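PDB 5HIU: GTPase activator-like protein from Chaetomium thermophilum, which is the fungal TSC2 counterpart, probably a GTPase activator as a whole, of which this chain is the helical N-terminal part. Local coordinates for residues I288-Y296 against T308-L319. Sequence-based numbering, arbitrary orientation.
Sequences ILLDFLRSY and TVRDVRGALSVL
Leu293 enters helix 302-322 as a knob into the hole formed by Val312, Ala315, Leu316 and Leu319. Its two methyls divide the work: Leu293 CD2 lies 3.7 Å from Val312 CG1, whereas Leu293 CD1 meets Leu319 CD1 tip to tip at 3.6 Å. One turn earlier, Leu289 runs at about a right angle to Val318, with Leu289 CD1 3.8 Å from Val318 CG1, and lies alongside Leu319, the two side chains pointing opposite ways.

Side chains also meet the opposing backbone directly: Ala315 CB is 3.4 Å from Leu289 O, and Val312 CG2 is 3.2 Å from Phe292 O. The segment axes come within 8.5 Å.

Two aromatic rings extend the packing. Phe292 presents a ring edge to Ala315 CB, while Phe292 CD1 is 3.9 Å from Asp311 CB. At the Thr308 end, CG anti to the backbone N (chi1 177°) carries the Tyr296 ring to Thr308, whose CG2 meets the ring edge in plane, 3.5 Å from Tyr296 CD1.

Helix 336-348 adds Val346 against Leu293 and Val312, and helix 352-366 adds Leu361 against Leu319. The contact thus joins consecutive helices 281-294 and 302-322 of an all-helical array, their short segments running 133° apart. Carbon atoms make most of the contacts, even where Thr308 and Asp311 take part, and with no polar pairing between the segments, cohesion probably rests on shape fit and burial of hydrocarbon.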
loop_
_atom_site.group_PDB
_atom_site.type_symbol
_atom_site.label_atom_id
_atom_site.label_comp_id
_atom_site.label_asym_id
_atom_site.label_seq_id
_atom_site.Cartn_x
_atom_site.Cartn_y
_atom_site.Cartn_z
ATOM N N ILE A 288 13.642 -12.709 -1.371
ATOM C CA ILE A 288 12.206 -12.937 -1.148
ATOM C C ILE A 288 11.504 -13.272 -2.447
ATOM O O ILE A 288 10.768 -14.250 -2.529
ATOM C CB ILE A 288 11.531 -11.694 -0.499
ATOM C CG1 ILE A 288 11.942 -11.583 0.970
ATOM C CG2 ILE A 288 10.002 -11.745 -0.605
ATOM C CD1 ILE A 288 11.723 -10.212 1.578
ATOM N N LEU A 289 11.716 -12.430 -3.451
ATOM C CA LEU A 289 11.102 -12.607 -4.771
ATOM C C LEU A 289 11.460 -13.945 -5.410
ATOM O O LEU A 289 10.646 -14.534 -6.139
ATOM C CB LEU A 289 11.570 -11.493 -5.709
ATOM C CG LEU A 289 10.968 -10.106 -5.555
ATOM C CD1 LEU A 289 11.808 -9.106 -6.329
ATOM C CD2 LEU A 289 9.529 -10.084 -6.046
ATOM N N LEU A 290 12.691 -14.401 -5.176
ATOM C CA LEU A 290 13.127 -15.682 -5.721
ATOM C C LEU A 290 12.495 -16.788 -4.926
ATOM O O LEU A 290 12.022 -17.766 -5.516
ATOM C CB LEU A 290 14.642 -15.827 -5.683
ATOM C CG LEU A 290 15.385 -15.009 -6.731
ATOM C CD1 LEU A 290 16.854 -14.910 -6.345
ATOM C CD2 LEU A 290 15.220 -15.608 -8.119
ATOM N N ASP A 291 12.482 -16.620 -3.595
ATOM C CA ASP A 291 11.806 -17.559 -2.682
ATOM C C ASP A 291 10.415 -17.911 -3.195
ATOM O O ASP A 291 10.010 -19.057 -3.120
ATOM C CB ASP A 291 11.674 -16.992 -1.258
ATOM C CG ASP A 291 12.938 -17.139 -0.430
ATOM O OD1 ASP A 291 13.850 -17.909 -0.799
ATOM O OD2 ASP A 291 13.003 -16.468 0.619
ATOM N N PHE A 292 9.686 -16.939 -3.733
ATOM C CA PHE A 292 8.371 -17.240 -4.277
ATOM C C PHE A 292 8.492 -18.283 -5.366
ATOM O O PHE A 292 7.608 -19.111 -5.535
ATOM C CB PHE A 292 7.677 -15.981 -4.786
ATOM C CG PHE A 292 7.440 -14.955 -3.713
ATOM C CD1 PHE A 292 6.980 -15.335 -2.454
ATOM C CD2 PHE A 292 7.675 -13.605 -3.957
ATOM C CE1 PHE A 292 6.759 -14.385 -1.466
ATOM C CE2 PHE A 292 7.456 -12.652 -2.967
ATOM C CZ PHE A 292 6.999 -13.042 -1.720
ATOM N N LEU A 293 9.615 -18.255 -6.073
ATOM C CA LEU A 293 9.924 -19.258 -7.080
ATOM C C LEU A 293 10.575 -20.498 -6.456
ATOM O O LEU A 293 10.104 -21.616 -6.670
ATOM C CB LEU A 293 10.842 -18.645 -8.145
ATOM C CG LEU A 293 10.461 -17.271 -8.723
ATOM C CD1 LEU A 293 11.496 -16.796 -9.741
ATOM C CD2 LEU A 293 9.077 -17.319 -9.349
ATOM N N ARG A 294 11.649 -20.285 -5.686
ATOM C CA ARG A 294 12.414 -21.376 -5.044
ATOM C C ARG A 294 11.589 -22.132 -3.993
ATOM O O ARG A 294 11.452 -23.338 -4.095
ATOM C CB ARG A 294 13.714 -20.853 -4.419
ATOM N N SER A 295 11.036 -21.423 -3.003
ATOM C CA SER A 295 10.040 -21.993 -2.056
ATOM C C SER A 295 8.972 -22.862 -2.715
ATOM O O SER A 295 8.533 -23.842 -2.103
ATOM C CB SER A 295 9.280 -20.905 -1.270
ATOM O OG SER A 295 10.106 -19.823 -0.916
ATOM N N TYR A 296 8.531 -22.489 -3.927
ATOM C CA TYR A 296 7.347 -23.103 -4.529
ATOM C C TYR A 296 7.369 -24.640 -4.380
ATOM O O TYR A 296 8.426 -25.267 -4.327
ATOM C CB TYR A 296 7.118 -22.671 -6.000
ATOM C CG TYR A 296 5.921 -23.379 -6.614
ATOM C CD1 TYR A 296 4.631 -23.045 -6.247
ATOM C CD2 TYR A 296 6.082 -24.429 -7.504
ATOM C CE1 TYR A 296 3.528 -23.720 -6.756
ATOM C CE2 TYR A 296 4.986 -25.104 -8.023
ATOM C CZ TYR A 296 3.701 -24.750 -7.646
ATOM O OH TYR A 296 2.590 -25.440 -8.152
ATOM N N THR A 308 0.192 -19.781 -3.330
ATOM C CA THR A 308 1.599 -19.670 -3.711
ATOM C C THR A 308 1.801 -19.278 -5.180
ATOM O O THR A 308 2.774 -18.591 -5.499
ATOM C CB THR A 308 2.365 -20.980 -3.435
ATOM O OG1 THR A 308 2.118 -21.406 -2.087
ATOM C CG2 THR A 308 3.873 -20.780 -3.649
ATOM N N VAL A 309 0.909 -19.738 -6.065
ATOM C CA VAL A 309 0.913 -19.328 -7.488
ATOM C C VAL A 309 0.674 -17.818 -7.615
ATOM O O VAL A 309 1.379 -17.131 -8.368
ATOM C CB VAL A 309 -0.128 -20.116 -8.334
ATOM C CG1 VAL A 309 -0.546 -19.364 -9.593
ATOM C CG2 VAL A 309 0.429 -21.487 -8.715
ATOM N N ARG A 310 -0.323 -17.312 -6.887
ATOM C CA ARG A 310 -0.536 -15.872 -6.778
ATOM C C ARG A 310 0.820 -15.216 -6.625
ATOM O O ARG A 310 1.208 -14.407 -7.447
ATOM C CB ARG A 310 -1.446 -15.538 -5.577
ATOM C CG ARG A 310 -1.285 -14.129 -5.002
ATOM C CD ARG A 310 -2.214 -13.890 -3.818
ATOM N NE ARG A 310 -1.953 -14.803 -2.703
ATOM C CZ ARG A 310 -2.623 -14.817 -1.550
ATOM N NH1 ARG A 310 -3.615 -13.966 -1.330
ATOM N NH2 ARG A 310 -2.295 -15.690 -0.607
ATOM N N ASP A 311 1.532 -15.621 -5.576
ATOM C CA ASP A 311 2.860 -15.105 -5.249
ATOM C C ASP A 311 3.850 -15.262 -6.397
ATOM O O ASP A 311 4.637 -14.353 -6.678
ATOM C CB ASP A 311 3.449 -15.816 -4.019
ATOM C CG ASP A 311 2.592 -15.660 -2.767
ATOM O OD1 ASP A 311 1.978 -14.584 -2.545
ATOM O OD2 ASP A 311 2.548 -16.632 -1.986
ATOM N N VAL A 312 3.824 -16.419 -7.044
ATOM C CA VAL A 312 4.758 -16.702 -8.124
ATOM C C VAL A 312 4.570 -15.758 -9.309
ATOM O O VAL A 312 5.550 -15.222 -9.819
ATOM C CB VAL A 312 4.655 -18.163 -8.594
ATOM C CG1 VAL A 312 5.519 -18.387 -9.824
ATOM C CG2 VAL A 312 5.086 -19.102 -7.480
ATOM N N ARG A 313 3.327 -15.543 -9.734
ATOM C CA ARG A 313 3.050 -14.689 -10.889
ATOM C C ARG A 313 3.454 -13.242 -10.656
ATOM O O ARG A 313 3.739 -12.501 -11.610
ATOM C CB ARG A 313 1.569 -14.672 -11.216
ATOM C CG ARG A 313 0.932 -16.016 -11.521
ATOM C CD ARG A 313 -0.499 -15.780 -11.952
ATOM N NE ARG A 313 -0.557 -14.824 -13.063
ATOM C CZ ARG A 313 -1.567 -13.990 -13.307
ATOM N NH1 ARG A 313 -2.643 -13.958 -12.519
ATOM N NH2 ARG A 313 -1.494 -13.163 -14.347
ATOM N N GLY A 314 3.416 -12.823 -9.397
ATOM C CA GLY A 314 3.743 -11.457 -9.056
ATOM C C GLY A 314 5.233 -11.287 -9.116
ATOM O O GLY A 314 5.723 -10.354 -9.749
ATOM N N ALA A 315 5.929 -12.203 -8.437
ATOM C CA ALA A 315 7.394 -12.307 -8.446
ATOM C C ALA A 315 7.946 -12.226 -9.854
ATOM O O ALA A 315 8.941 -11.560 -10.092
ATOM C CB ALA A 315 7.848 -13.606 -7.799
ATOM N N LEU A 316 7.294 -12.905 -10.784
ATOM C CA LEU A 316 7.674 -12.834 -12.182
ATOM C C LEU A 316 7.544 -11.406 -12.690
ATOM O O LEU A 316 8.439 -10.875 -13.342
ATOM C CB LEU A 316 6.782 -13.759 -13.029
ATOM C CG LEU A 316 7.280 -15.173 -13.367
ATOM C CD1 LEU A 316 8.011 -15.872 -12.227
ATOM C CD2 LEU A 316 6.106 -16.018 -13.845
ATOM N N SER A 317 6.404 -10.803 -12.402
ATOM C CA SER A 317 6.093 -9.470 -12.878
ATOM C C SER A 317 7.154 -8.495 -12.379
ATOM O O SER A 317 7.693 -7.681 -13.140
ATOM C CB SER A 317 4.713 -9.056 -12.345
ATOM O OG SER A 317 4.185 -7.957 -13.057
ATOM N N VAL A 318 7.443 -8.591 -11.088
ATOM C CA VAL A 318 8.331 -7.646 -10.434
ATOM C C VAL A 318 9.760 -7.937 -10.854
ATOM O O VAL A 318 10.559 -7.020 -11.028
ATOM C CB VAL A 318 8.168 -7.686 -8.888
ATOM C CG1 VAL A 318 9.297 -6.955 -8.202
ATOM C CG2 VAL A 318 6.839 -7.073 -8.479
ATOM N N LEU A 319 10.065 -9.220 -11.033
ATOM C CA LEU A 319 11.401 -9.638 -11.469
ATOM C C LEU A 319 11.687 -9.167 -12.885
ATOM O O LEU A 319 12.764 -8.686 -13.181
ATOM C CB LEU A 319 11.584 -11.162 -11.365
ATOM C CG LEU A 319 11.912 -11.651 -9.947
ATOM C CD1 LEU A 319 11.787 -13.173 -9.789
ATOM C CD2 LEU A 319 13.297 -11.182 -9.553
#